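Local coordinates for extracellular solute-binding protein family 1 (Pseudothermotoga lettingae, PDB 5CI5), which probably serves as the sugar-binding component of an ABC transporter, holding alpha-D-tagatopyranose in the cleft between its two lobes, at residues A[24-29]-A[78-83]; A[141-146]-A[284-289]; A[151-156]-A[169-174]; A[215-220]-A[403-408]; A[221-226]-A[396-401]. One frame throughout, in Å; residues are numbered along the deposited sequence.

How the contacts relate
Contact 1 lies in one lobe of the binding protein and contacts 2 to 5 in the other, with the bound tagatose between. The side chain of F83 in contact 1 is about 8 Å from the sugar and that of L142 in contact 2 about 11 Å; neither lines the pocket. The centres of contacts 1 and 2 are about 35 Å apart, on opposite sides of the chain's centre. Contacts 2 and 3 adjoin, centres about 12 Å apart, because helix 145-150 leads from one to the other. Contacts 4 and 5 share helix 397-413, their centres about 9 Å apart, and meet where I401 CD1 packs 3.4 Å from F217 O.

Contact 1: residues A[24-29]-A[78-83]; sequences TLTIWI and GPDLAF
W28, with CG anti to the carbonyl carbon (chi1 -74°), lays its indole flat on P79, CD of the proline 3.6 Å from the centroid of the six-membered ring and almost on its normal. The proline suits this place because its CB, CG and CD form a stiff saturated surface that spans both indole rings. At the rim of the same face comes G78, whose phi of 100° would jam any CB against the preceding carbonyl and leave it colliding with the indole. Were W28 cut back to an alanine, P79 and G78 would probably face a gap, and F60, L69 and A72 would lose their indole partner.

On the other side of the sheet, I27 and L81 lie side by side, CD1 to CD2 4.0 Å, against L318 of helix 312-322. The backbones are parallel neighbours in the central sheet of a periplasmic-binding-protein-like lobe, and strand 55-60 pairs with the far edge of 24-29. W28 N donates to L81 O (2.9 Å), while W28 O receives F83 N at 2.9 Å. I29 CG2 sits over the centre of the F83 ring, 3.9 Å from its centroid.

D80 secures the start of the pairing: OD2 takes T26 N at 2.8 Å on its anti side and also N311 ND2, while OD1 meets S309 and the charge of K23. T26 O is gripped twice, by D80 N (2.9 Å) and L81 N (3.1 Å). Here the packing gives way to the solvent side, where the partly exposed T26 turns OG1 back to T24 O and rests CB and CG2 loosely by G78 O.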
# COMPACT_ATOMS: atom_id res chain seq x y z
N THR A 24 18.02 1.25 24.62
CA THR A 24 18.03 2.40 23.72
C THR A 24 16.69 2.47 23.01
O THR A 24 16.16 1.42 22.63
CB THR A 24 19.15 2.30 22.68
OG1 THR A 24 20.42 2.16 23.34
CG2 THR A 24 19.17 3.54 21.79
N LEU A 25 16.15 3.67 22.80
CA LEU A 25 14.91 3.79 22.02
C LEU A 25 15.11 3.14 20.66
O LEU A 25 16.04 3.49 19.93
CB LEU A 25 14.48 5.25 21.88
CG LEU A 25 13.10 5.51 21.30
CD1 LEU A 25 12.00 4.95 22.22
CD2 LEU A 25 12.89 7.00 21.09
N THR A 26 14.24 2.21 20.31
CA THR A 26 14.39 1.46 19.07
C THR A 26 13.19 1.71 18.17
O THR A 26 12.04 1.52 18.62
CB THR A 26 14.51 -0.06 19.35
OG1 THR A 26 15.65 -0.29 20.19
CG2 THR A 26 14.68 -0.87 18.07
N ILE A 27 13.44 2.10 16.91
CA ILE A 27 12.39 2.22 15.91
C ILE A 27 12.59 1.21 14.78
O ILE A 27 13.69 1.04 14.29
CB ILE A 27 12.30 3.67 15.33
CG1 ILE A 27 11.12 3.80 14.35
CG2 ILE A 27 13.60 4.12 14.66
CD1 ILE A 27 10.85 5.23 13.86
N TRP A 28 11.51 0.54 14.40
CA TRP A 28 11.50 -0.34 13.24
C TRP A 28 10.73 0.31 12.12
O TRP A 28 9.54 0.62 12.29
CB TRP A 28 10.87 -1.68 13.57
CG TRP A 28 11.75 -2.55 14.39
CD1 TRP A 28 12.93 -2.19 14.99
CD2 TRP A 28 11.55 -3.93 14.68
NE1 TRP A 28 13.47 -3.29 15.65
CE2 TRP A 28 12.64 -4.36 15.47
CE3 TRP A 28 10.55 -4.86 14.35
CZ2 TRP A 28 12.76 -5.67 15.93
CZ3 TRP A 28 10.67 -6.16 14.82
CH2 TRP A 28 11.76 -6.55 15.59
N ILE A 29 11.40 0.50 10.98
CA ILE A 29 10.80 1.11 9.81
C ILE A 29 10.69 0.04 8.75
O ILE A 29 11.67 -0.61 8.40
CB ILE A 29 11.62 2.29 9.30
CG1 ILE A 29 11.82 3.30 10.43
CG2 ILE A 29 10.95 2.97 8.10
CD1 ILE A 29 12.82 4.38 10.16
N GLY A 78 11.89 -6.47 20.81
CA GLY A 78 12.10 -5.73 19.57
C GLY A 78 11.93 -4.21 19.70
O GLY A 78 12.72 -3.57 20.39
N PRO A 79 10.91 -3.63 19.03
CA PRO A 79 10.90 -2.17 18.96
C PRO A 79 10.10 -1.46 20.07
O PRO A 79 9.17 -2.03 20.68
CB PRO A 79 10.24 -1.91 17.61
CG PRO A 79 9.25 -2.98 17.54
CD PRO A 79 9.90 -4.21 18.13
N ASP A 80 10.46 -0.20 20.32
CA ASP A 80 9.66 0.71 21.12
C ASP A 80 8.65 1.47 20.26
O ASP A 80 7.60 1.86 20.75
CB ASP A 80 10.56 1.69 21.85
CG ASP A 80 11.58 0.99 22.71
OD1 ASP A 80 11.15 0.17 23.53
OD2 ASP A 80 12.79 1.22 22.55
N LEU A 81 9.00 1.68 18.99
CA LEU A 81 8.13 2.33 18.00
C LEU A 81 8.27 1.55 16.71
O LEU A 81 9.38 1.24 16.31
CB LEU A 81 8.51 3.80 17.79
CG LEU A 81 7.50 4.65 17.02
CD1 LEU A 81 6.20 4.82 17.76
CD2 LEU A 81 8.14 6.02 16.70
N ALA A 82 7.15 1.18 16.08
CA ALA A 82 7.18 0.31 14.89
C ALA A 82 6.22 0.81 13.84
O ALA A 82 5.12 1.24 14.15
CB ALA A 82 6.80 -1.15 15.23
N PHE A 83 6.66 0.72 12.59
CA PHE A 83 5.77 0.85 11.46
C PHE A 83 4.77 -0.30 11.46
O PHE A 83 5.14 -1.45 11.69
CB PHE A 83 6.58 0.84 10.17
CG PHE A 83 6.93 2.21 9.65
CD1 PHE A 83 7.61 3.13 10.44
CD2 PHE A 83 6.57 2.58 8.36
CE1 PHE A 83 7.90 4.40 9.96
CE2 PHE A 83 6.85 3.83 7.88
CZ PHE A 83 7.52 4.75 8.67

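Contact 2: residues A[141-146]-A[284-289]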
# COMPACT_ATOMS: atom_id res chain seq x y z
N LEU A 141 -3.33 3.70 -11.46
CA LEU A 141 -2.49 3.28 -12.57
C LEU A 141 -1.23 4.15 -12.57
O LEU A 141 -1.32 5.37 -12.64
CB LEU A 141 -3.22 3.40 -13.89
CG LEU A 141 -2.48 2.93 -15.11
CD1 LEU A 141 -2.42 1.41 -15.14
CD2 LEU A 141 -3.11 3.48 -16.38
N LEU A 142 -0.09 3.48 -12.47
CA LEU A 142 1.24 4.07 -12.70
C LEU A 142 1.69 3.70 -14.10
O LEU A 142 1.61 2.54 -14.46
CB LEU A 142 2.23 3.53 -11.66
CG LEU A 142 3.67 4.03 -11.69
CD1 LEU A 142 3.77 5.49 -11.25
CD2 LEU A 142 4.53 3.14 -10.77
N TYR A 143 2.12 4.67 -14.90
CA TYR A 143 2.47 4.34 -16.27
C TYR A 143 3.59 5.20 -16.82
O TYR A 143 3.87 6.30 -16.33
CB TYR A 143 1.22 4.44 -17.16
CG TYR A 143 0.65 5.83 -17.35
CD1 TYR A 143 -0.23 6.38 -16.42
CD2 TYR A 143 0.95 6.58 -18.49
CE1 TYR A 143 -0.77 7.63 -16.59
CE2 TYR A 143 0.42 7.85 -18.67
CZ TYR A 143 -0.44 8.36 -17.72
OH TYR A 143 -0.98 9.62 -17.89
N ASN A 144 4.21 4.67 -17.87
CA ASN A 144 5.44 5.16 -18.46
C ASN A 144 5.09 5.87 -19.77
O ASN A 144 4.64 5.24 -20.72
CB ASN A 144 6.39 3.97 -18.68
CG ASN A 144 7.74 4.37 -19.27
OD1 ASN A 144 7.82 5.17 -20.20
ND2 ASN A 144 8.81 3.83 -18.71
N LYS A 145 5.33 7.17 -19.81
CA LYS A 145 4.93 7.98 -20.96
C LYS A 145 5.71 7.64 -22.22
O LYS A 145 5.14 7.58 -23.32
CB LYS A 145 5.12 9.45 -20.63
CG LYS A 145 4.06 10.02 -19.67
CD LYS A 145 4.36 11.49 -19.42
CE LYS A 145 3.12 12.31 -19.15
NZ LYS A 145 3.45 13.76 -19.22
N ALA A 146 7.01 7.40 -22.06
CA ALA A 146 7.87 7.15 -23.20
C ALA A 146 7.49 5.85 -23.89
O ALA A 146 7.60 5.74 -25.11
CB ALA A 146 9.32 7.10 -22.77
N SER A 284 3.54 8.94 -15.14
CA SER A 284 2.46 9.58 -14.43
C SER A 284 1.54 8.58 -13.75
O SER A 284 1.84 7.38 -13.70
CB SER A 284 1.64 10.45 -15.36
OG SER A 284 0.91 11.38 -14.57
N VAL A 285 0.43 9.10 -13.21
CA VAL A 285 -0.58 8.27 -12.61
C VAL A 285 -1.94 8.69 -13.14
O VAL A 285 -2.11 9.79 -13.63
CB VAL A 285 -0.58 8.37 -11.07
CG1 VAL A 285 0.70 7.80 -10.51
CG2 VAL A 285 -0.76 9.82 -10.64
N ALA A 286 -2.90 7.79 -13.04
CA ALA A 286 -4.28 8.05 -13.42
C ALA A 286 -5.17 7.14 -12.63
O ALA A 286 -4.72 6.10 -12.14
CB ALA A 286 -4.49 7.83 -14.91
N LEU A 287 -6.43 7.50 -12.52
CA LEU A 287 -7.41 6.58 -11.98
C LEU A 287 -7.27 5.22 -12.69
O LEU A 287 -7.20 5.16 -13.91
CB LEU A 287 -8.81 7.14 -12.17
CG LEU A 287 -9.99 6.30 -11.69
CD1 LEU A 287 -9.96 6.07 -10.19
CD2 LEU A 287 -11.29 7.01 -12.08
N HIS A 288 -7.22 4.13 -11.93
CA HIS A 288 -7.01 2.86 -12.58
C HIS A 288 -8.22 2.58 -13.49
O HIS A 288 -9.38 2.84 -13.13
CB HIS A 288 -6.82 1.72 -11.58
CG HIS A 288 -6.26 0.46 -12.18
ND1 HIS A 288 -7.03 -0.45 -12.87
CD2 HIS A 288 -5.00 -0.04 -12.17
CE1 HIS A 288 -6.28 -1.46 -13.25
NE2 HIS A 288 -5.03 -1.23 -12.85
N PRO A 289 -7.95 2.06 -14.70
CA PRO A 289 -9.06 1.63 -15.56
C PRO A 289 -10.06 0.74 -14.82
O PRO A 289 -9.67 -0.10 -13.99
CB PRO A 289 -8.35 0.85 -16.67
CG PRO A 289 -7.02 1.53 -16.77
CD PRO A 289 -6.64 1.87 -15.35
O HOH W 1 -2.74 10.87 -16.10
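L141, L142 and Y143 pair with A286, V285 and S284 in a three-stranded antiparallel sheet whose middle strand is 140-144, with 261-264 on its far side. L141 with A286 and Y143 with S284 are hydrogen-bonded pairs; Y143 N reaches S284 O at 3.0 Å, and S284 N returns to Y143 O at 2.9 Å. Between them L142 and V285 form a non-hydrogen-bonded pair, their methyls CD1 and CG1 meeting at 3.9 Å. L141, buried, sends CD2 to P289 CD (4.0 Å), a compact apolar partner where the second strand has turned away.

Y143 reaches across the strand. From CB, on the face shared with S284 and A286, CG stands between the backbone N and the carbonyl carbon (chi1 67°), and this folds the ring across the neighbouring strand. CD1 then lies 3.6 Å from S284 O. CE1 runs past the carbonyl carbon of V285, which lies at the ring edge, and comes to 4.1 Å from A286 CB, a small methyl that fits beside the ring. CZ passes beside S284 CB, the small serine making way for it. The hydroxyl at the tip bonds to P155 O, tying sheet to loop. In the ring plane, OH also meets a water at 2.8 Å, and that water donates to V285 O.

Contact 3: residues A[151-156]-A[169-174]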
# COMPACT_ATOMS: atom_id res chain seq x y z
N ALA A 151 4.92 3.12 -28.56
CA ALA A 151 3.90 2.21 -29.09
C ALA A 151 2.82 2.92 -29.91
O ALA A 151 1.83 2.30 -30.34
CB ALA A 151 3.25 1.43 -27.93
N GLY A 152 2.98 4.23 -30.12
CA GLY A 152 2.02 5.00 -30.91
C GLY A 152 0.78 5.47 -30.18
O GLY A 152 -0.23 5.83 -30.80
N LEU A 153 0.85 5.46 -28.85
CA LEU A 153 -0.24 5.88 -27.99
C LEU A 153 0.01 7.24 -27.37
O LEU A 153 1.15 7.62 -27.09
CB LEU A 153 -0.41 4.87 -26.85
CG LEU A 153 -0.65 3.41 -27.27
CD1 LEU A 153 -0.68 2.56 -26.02
CD2 LEU A 153 -1.96 3.27 -28.03
N ASN A 154 -1.07 7.97 -27.12
CA ASN A 154 -1.01 9.24 -26.42
C ASN A 154 -0.83 9.10 -24.89
O ASN A 154 -1.78 8.70 -24.22
CB ASN A 154 -2.27 10.03 -26.72
CG ASN A 154 -2.25 11.41 -26.12
OD1 ASN A 154 -1.30 11.81 -25.45
ND2 ASN A 154 -3.33 12.17 -26.37
N PRO A 155 0.34 9.48 -24.35
CA PRO A 155 0.62 9.36 -22.91
C PRO A 155 -0.36 10.14 -22.05
O PRO A 155 -0.70 9.75 -20.93
CB PRO A 155 2.03 9.93 -22.76
CG PRO A 155 2.60 9.95 -24.08
CD PRO A 155 1.48 10.09 -25.05
N ASP A 156 -0.83 11.26 -22.59
CA ASP A 156 -1.69 12.16 -21.84
C ASP A 156 -3.14 11.72 -21.89
O ASP A 156 -4.01 12.41 -21.35
CB ASP A 156 -1.54 13.58 -22.38
CG ASP A 156 -0.14 14.12 -22.20
OD1 ASP A 156 0.54 13.66 -21.26
OD2 ASP A 156 0.28 14.97 -23.00
N ALA A 169 -2.41 -2.40 -23.37
CA ALA A 169 -1.46 -3.42 -22.92
C ALA A 169 -1.04 -4.36 -24.08
O ALA A 169 0.13 -4.68 -24.22
CB ALA A 169 -2.03 -4.23 -21.79
N LEU A 170 -2.00 -4.77 -24.90
CA LEU A 170 -1.66 -5.65 -26.03
C LEU A 170 -0.80 -4.93 -27.06
O LEU A 170 0.13 -5.51 -27.63
CB LEU A 170 -2.94 -6.18 -26.68
CG LEU A 170 -3.64 -7.30 -25.93
CD1 LEU A 170 -5.04 -7.53 -26.51
CD2 LEU A 170 -2.83 -8.59 -25.94
N LYS A 171 -1.08 -3.66 -27.29
CA LYS A 171 -0.36 -2.86 -28.29
C LYS A 171 1.09 -2.60 -27.88
O LYS A 171 1.99 -2.55 -28.73
CB LYS A 171 -1.10 -1.55 -28.51
CG LYS A 171 -2.32 -1.71 -29.41
CD LYS A 171 -3.07 -0.39 -29.57
CE LYS A 171 -4.21 -0.54 -30.57
NZ LYS A 171 -5.12 0.65 -30.53
N ILE A 172 1.33 -2.45 -26.59
CA ILE A 172 2.67 -2.18 -26.08
C ILE A 172 3.53 -3.43 -25.94
O ILE A 172 4.77 -3.40 -26.16
CB ILE A 172 2.56 -1.47 -24.70
CG1 ILE A 172 2.02 -0.05 -24.87
CG2 ILE A 172 3.90 -1.44 -23.99
CD1 ILE A 172 1.46 0.58 -23.59
N THR A 173 2.91 -4.53 -25.54
CA THR A 173 3.65 -5.74 -25.22
C THR A 173 4.45 -6.26 -26.42
O THR A 173 3.96 -6.33 -27.53
CB THR A 173 2.72 -6.84 -24.71
OG1 THR A 173 2.12 -6.41 -23.47
CG2 THR A 173 3.50 -8.13 -24.47
N ASP A 174 5.69 -6.65 -26.15
CA ASP A 174 6.55 -7.29 -27.14
C ASP A 174 7.44 -8.24 -26.36
O ASP A 174 8.58 -7.91 -26.01
CB ASP A 174 7.35 -6.25 -27.92
CG ASP A 174 8.25 -6.87 -28.99
OD1 ASP A 174 8.15 -8.08 -29.26
OD2 ASP A 174 9.09 -6.12 -29.53
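The loop that leaves helix 145-150 through a Schellman motif folds back onto the last turn of helix 162-172, so that two helices consecutive in the chain share an apolar seam. G152 carries the positive phi (83°) of that motif; a CB there would press on the preceding carbonyl, so glycine fits. Just before it, A151 puts its one methyl 3.6 Å from I172 CG1, the small side chain letting the loop come this close.

L153 completes the seam. Its two methyls part over the helix: CD1 meets I172 CD1 at 3.8 Å on the buried side, while CD2 lies 4.1 Å from K171 CD on the exposed side. F148 of helix 145-150 touches both L153 and I172. The lysine suits this exposed edge of the seam, since its extended aliphatic chain crosses the leucine at a slant while NZ goes on to a salt bridge with D167.

Each segment also secures its own turn. N154 OD1 accepts D156 N at 3.0 Å, making an Asx turn. Where the helix ends, A169 O is held from opposite faces of its plane by T173 N, at 3.1 Å, and by T173 OG1, at 2.7 Å.

Contact 4: residues A[215-220]-A[403-408]; sequences AAFDSP and IAAENV
F217 meets helix 397-413 with the far rim of its ring, and the contact is apolar throughout, without a hydrogen bond between the loop and the helix. With chi1 at 60°, CG of F217 sits over its own backbone, flanked by N and C, and the end of the ring reaches the helix. CE1 reaches A404 CB at 3.9 Å, CZ comes within 3.6 Å of A405 N, and CE2 lies 4.0 Å from V408 CG2, the valine methyl standing near the ring plane. With no more than a methyl here, as in an alanine, the side of the helix at A404 and V408 would probably lose its main apolar partner from the loop and border a gap.

Methyl and methylene contacts frame the ring. A215 CB sits 3.8 Å from V408 CG1, and D218 CB touches A405 CB at 3.6 Å. A404 and A405 suit their places because the loop passes so close to the helix surface.

Polar atoms serve mainly to shape the loop. D218 is the centre of an inverse gamma turn, closed by a weak bond from S219 N to F217 O, and the next residue, S219, caps helix 220-234 through OG to G222 N. A215 N bonds to N409 OD1, fixing the loop to the next turn of the helix.

Within this lobe the ring of F217 is wedged among three helices: I383 and M386 of helix 376-391, Y196 and L200 of helix 190-202, and I401 of helix 397-413, the last helix of the chain.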
# COMPACT_ATOMS: atom_id res chain seq x y z
N ALA A 215 -17.81 -13.29 3.58
CA ALA A 215 -17.23 -12.98 2.29
C ALA A 215 -18.29 -12.52 1.31
O ALA A 215 -19.42 -13.02 1.30
CB ALA A 215 -16.49 -14.18 1.73
N ALA A 216 -17.92 -11.57 0.47
CA ALA A 216 -18.84 -11.02 -0.52
C ALA A 216 -18.27 -11.17 -1.94
O ALA A 216 -18.98 -10.95 -2.92
CB ALA A 216 -19.14 -9.56 -0.23
N PHE A 217 -17.00 -11.55 -2.07
CA PHE A 217 -16.36 -11.56 -3.39
C PHE A 217 -16.71 -12.77 -4.25
O PHE A 217 -16.39 -12.75 -5.43
CB PHE A 217 -14.83 -11.46 -3.27
CG PHE A 217 -14.17 -12.59 -2.48
CD1 PHE A 217 -13.76 -13.75 -3.11
CD2 PHE A 217 -13.93 -12.47 -1.11
CE1 PHE A 217 -13.14 -14.76 -2.40
CE2 PHE A 217 -13.33 -13.49 -0.41
CZ PHE A 217 -12.94 -14.64 -1.06
N ASP A 218 -17.32 -13.82 -3.69
CA ASP A 218 -17.75 -14.97 -4.50
C ASP A 218 -19.09 -14.64 -5.15
O ASP A 218 -20.16 -15.13 -4.74
CB ASP A 218 -17.84 -16.27 -3.68
CG ASP A 218 -18.07 -17.53 -4.56
OD1 ASP A 218 -17.98 -17.44 -5.81
OD2 ASP A 218 -18.32 -18.63 -4.02
N SER A 219 -19.00 -13.76 -6.14
CA SER A 219 -20.12 -13.14 -6.81
C SER A 219 -19.81 -13.13 -8.30
O SER A 219 -18.68 -13.36 -8.71
CB SER A 219 -20.30 -11.71 -6.33
OG SER A 219 -19.16 -10.93 -6.75
N PRO A 220 -20.81 -12.83 -9.14
CA PRO A 220 -20.49 -12.71 -10.57
C PRO A 220 -19.42 -11.64 -10.84
O PRO A 220 -18.50 -11.86 -11.66
CB PRO A 220 -21.84 -12.36 -11.20
CG PRO A 220 -22.81 -13.05 -10.28
CD PRO A 220 -22.26 -12.83 -8.90
N ILE A 403 -13.41 -21.82 -2.96
CA ILE A 403 -12.57 -22.22 -1.83
C ILE A 403 -12.16 -21.03 -0.98
O ILE A 403 -12.27 -21.06 0.25
CB ILE A 403 -11.33 -22.97 -2.32
CG1 ILE A 403 -11.76 -24.35 -2.84
CG2 ILE A 403 -10.30 -23.11 -1.18
CD1 ILE A 403 -10.67 -25.09 -3.55
N ALA A 404 -11.71 -19.97 -1.64
CA ALA A 404 -11.28 -18.79 -0.91
C ALA A 404 -12.39 -18.21 -0.06
O ALA A 404 -12.18 -17.84 1.10
CB ALA A 404 -10.74 -17.73 -1.89
N ALA A 405 -13.58 -18.13 -0.62
CA ALA A 405 -14.70 -17.53 0.09
C ALA A 405 -15.13 -18.43 1.25
O ALA A 405 -15.42 -17.94 2.34
CB ALA A 405 -15.87 -17.28 -0.85
N GLU A 406 -15.15 -19.73 1.02
CA GLU A 406 -15.46 -20.67 2.09
C GLU A 406 -14.46 -20.56 3.24
O GLU A 406 -14.83 -20.55 4.41
CB GLU A 406 -15.53 -22.10 1.54
CG GLU A 406 -16.82 -22.31 0.74
CD GLU A 406 -16.91 -23.63 -0.03
OE1 GLU A 406 -15.90 -24.36 -0.13
OE2 GLU A 406 -18.01 -23.92 -0.54
N ASN A 407 -13.18 -20.43 2.91
CA ASN A 407 -12.16 -20.31 3.93
C ASN A 407 -12.27 -18.99 4.67
O ASN A 407 -12.05 -18.91 5.89
CB ASN A 407 -10.77 -20.46 3.32
CG ASN A 407 -10.47 -21.87 2.90
OD1 ASN A 407 -11.16 -22.82 3.30
ND2 ASN A 407 -9.44 -22.04 2.08
N VAL A 408 -12.59 -17.93 3.95
CA VAL A 408 -12.79 -16.63 4.59
C VAL A 408 -13.97 -16.70 5.57
O VAL A 408 -13.91 -16.16 6.68
CB VAL A 408 -13.00 -15.53 3.55
CG1 VAL A 408 -13.56 -14.25 4.18
CG2 VAL A 408 -11.68 -15.24 2.84

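Contact 5: residues A[221-226]-A[396-401]; sequences EGLKAL and TPEEAI
G222 O is gripped twice, by L226 N within its own helix (3.0 Å) and by the hydroxyl of Y196, and against it rests the terminal methyl of I401. That CD1 atom is 3.5 Å from G222 C, lying directly on the backbone of the first helix. Glycine suits this place: a CB would point toward the isoleucine and somewhat crowd the same methyl.

L226 and L223 flank this point. With CG anti to the backbone N (chi1 179°), L226 sends CD2 across to P397, 3.8 Å from CB and 3.6 Å from O, and on to I401 CB. L223 comes obliquely from beside it, CD1 3.9 Å from P397 CB. Both leucines thus touch the proline's CB, from directions roughly at right angles.

The segments 221-226 and 397-401 cross at 120°, their axes 10.0 Å apart at closest, and the second helix is met at its very beginning. T396 and E399 form a capping box there: E399 N donates to T396 OG1 at 3.1 Å, and T396 N donates to E399 OE1. P397 fits the first turn, where a backbone N needs no acceptor within the helix.

On the exposed side E398 starts away from the partner helix but bends at chi2 (86°), bringing CG and its carboxylate obliquely against the methyls of L223; OE2 is 3.8 Å from CD2 and forms a salt bridge with K227, one turn on from L223.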
# COMPACT_ATOMS: atom_id res chain seq x y z
N GLU A 221 -19.52 -10.51 -10.12
CA GLU A 221 -18.54 -9.43 -10.20
C GLU A 221 -17.14 -9.92 -9.81
O GLU A 221 -16.15 -9.64 -10.49
CB GLU A 221 -18.94 -8.25 -9.30
CG GLU A 221 -20.25 -7.59 -9.64
CD GLU A 221 -21.41 -8.15 -8.82
OE1 GLU A 221 -21.38 -9.36 -8.51
OE2 GLU A 221 -22.34 -7.38 -8.49
N GLY A 222 -17.06 -10.66 -8.70
CA GLY A 222 -15.78 -11.14 -8.19
C GLY A 222 -15.14 -12.15 -9.13
O GLY A 222 -13.91 -12.22 -9.25
N LEU A 223 -15.98 -12.93 -9.80
CA LEU A 223 -15.48 -13.89 -10.77
C LEU A 223 -14.94 -13.17 -12.01
O LEU A 223 -13.86 -13.50 -12.51
CB LEU A 223 -16.59 -14.88 -11.18
CG LEU A 223 -16.15 -15.90 -12.22
CD1 LEU A 223 -15.15 -16.90 -11.61
CD2 LEU A 223 -17.35 -16.66 -12.81
N LYS A 224 -15.69 -12.19 -12.50
CA LYS A 224 -15.29 -11.39 -13.64
C LYS A 224 -13.92 -10.74 -13.35
O LYS A 224 -13.02 -10.76 -14.19
CB LYS A 224 -16.35 -10.33 -13.95
CG LYS A 224 -16.09 -9.58 -15.23
CD LYS A 224 -17.11 -8.50 -15.47
CE LYS A 224 -16.86 -7.80 -16.78
NZ LYS A 224 -17.88 -6.73 -16.98
N ALA A 225 -13.78 -10.16 -12.16
CA ALA A 225 -12.52 -9.54 -11.74
C ALA A 225 -11.39 -10.55 -11.69
O ALA A 225 -10.30 -10.29 -12.17
CB ALA A 225 -12.69 -8.88 -10.37
N LEU A 226 -11.64 -11.72 -11.11
CA LEU A 226 -10.62 -12.75 -11.02
C LEU A 226 -10.16 -13.22 -12.41
O LEU A 226 -8.97 -13.38 -12.66
CB LEU A 226 -11.13 -13.95 -10.21
CG LEU A 226 -10.14 -15.11 -10.07
CD1 LEU A 226 -8.79 -14.68 -9.49
CD2 LEU A 226 -10.74 -16.24 -9.22
N THR A 396 -9.52 -23.73 -11.68
CA THR A 396 -10.25 -22.76 -12.49
C THR A 396 -10.61 -21.59 -11.60
O THR A 396 -10.65 -21.74 -10.38
CB THR A 396 -11.54 -23.33 -13.07
OG1 THR A 396 -12.44 -23.67 -12.01
CG2 THR A 396 -11.24 -24.57 -13.89
N PRO A 397 -10.86 -20.42 -12.20
CA PRO A 397 -11.29 -19.29 -11.37
C PRO A 397 -12.52 -19.65 -10.50
O PRO A 397 -12.56 -19.30 -9.32
CB PRO A 397 -11.60 -18.21 -12.41
CG PRO A 397 -10.64 -18.52 -13.55
CD PRO A 397 -10.58 -20.02 -13.60
N GLU A 398 -13.47 -20.40 -11.06
CA GLU A 398 -14.66 -20.76 -10.31
C GLU A 398 -14.31 -21.61 -9.09
O GLU A 398 -14.82 -21.39 -7.99
CB GLU A 398 -15.65 -21.52 -11.20
CG GLU A 398 -16.41 -20.63 -12.21
CD GLU A 398 -15.68 -20.41 -13.51
OE1 GLU A 398 -14.46 -20.69 -13.62
OE2 GLU A 398 -16.35 -19.91 -14.44
N GLU A 399 -13.44 -22.60 -9.29
CA GLU A 399 -13.02 -23.45 -8.18
C GLU A 399 -12.26 -22.64 -7.11
O GLU A 399 -12.44 -22.83 -5.90
CB GLU A 399 -12.14 -24.60 -8.69
CG GLU A 399 -12.85 -25.61 -9.57
CD GLU A 399 -11.90 -26.52 -10.37
OE1 GLU A 399 -10.71 -26.18 -10.58
OE2 GLU A 399 -12.36 -27.60 -10.81
N ALA A 400 -11.41 -21.74 -7.56
CA ALA A 400 -10.52 -21.01 -6.64
C ALA A 400 -11.32 -20.05 -5.76
O ALA A 400 -11.06 -19.91 -4.56
CB ALA A 400 -9.46 -20.27 -7.42
N ILE A 401 -12.25 -19.33 -6.37
CA ILE A 401 -13.02 -18.32 -5.68
C ILE A 401 -14.01 -18.97 -4.68
O ILE A 401 -14.23 -18.43 -3.60
CB ILE A 401 -13.74 -17.39 -6.71
CG1 ILE A 401 -14.13 -16.04 -6.08
CG2 ILE A 401 -14.93 -18.09 -7.34
CD1 ILE A 401 -14.54 -14.98 -7.12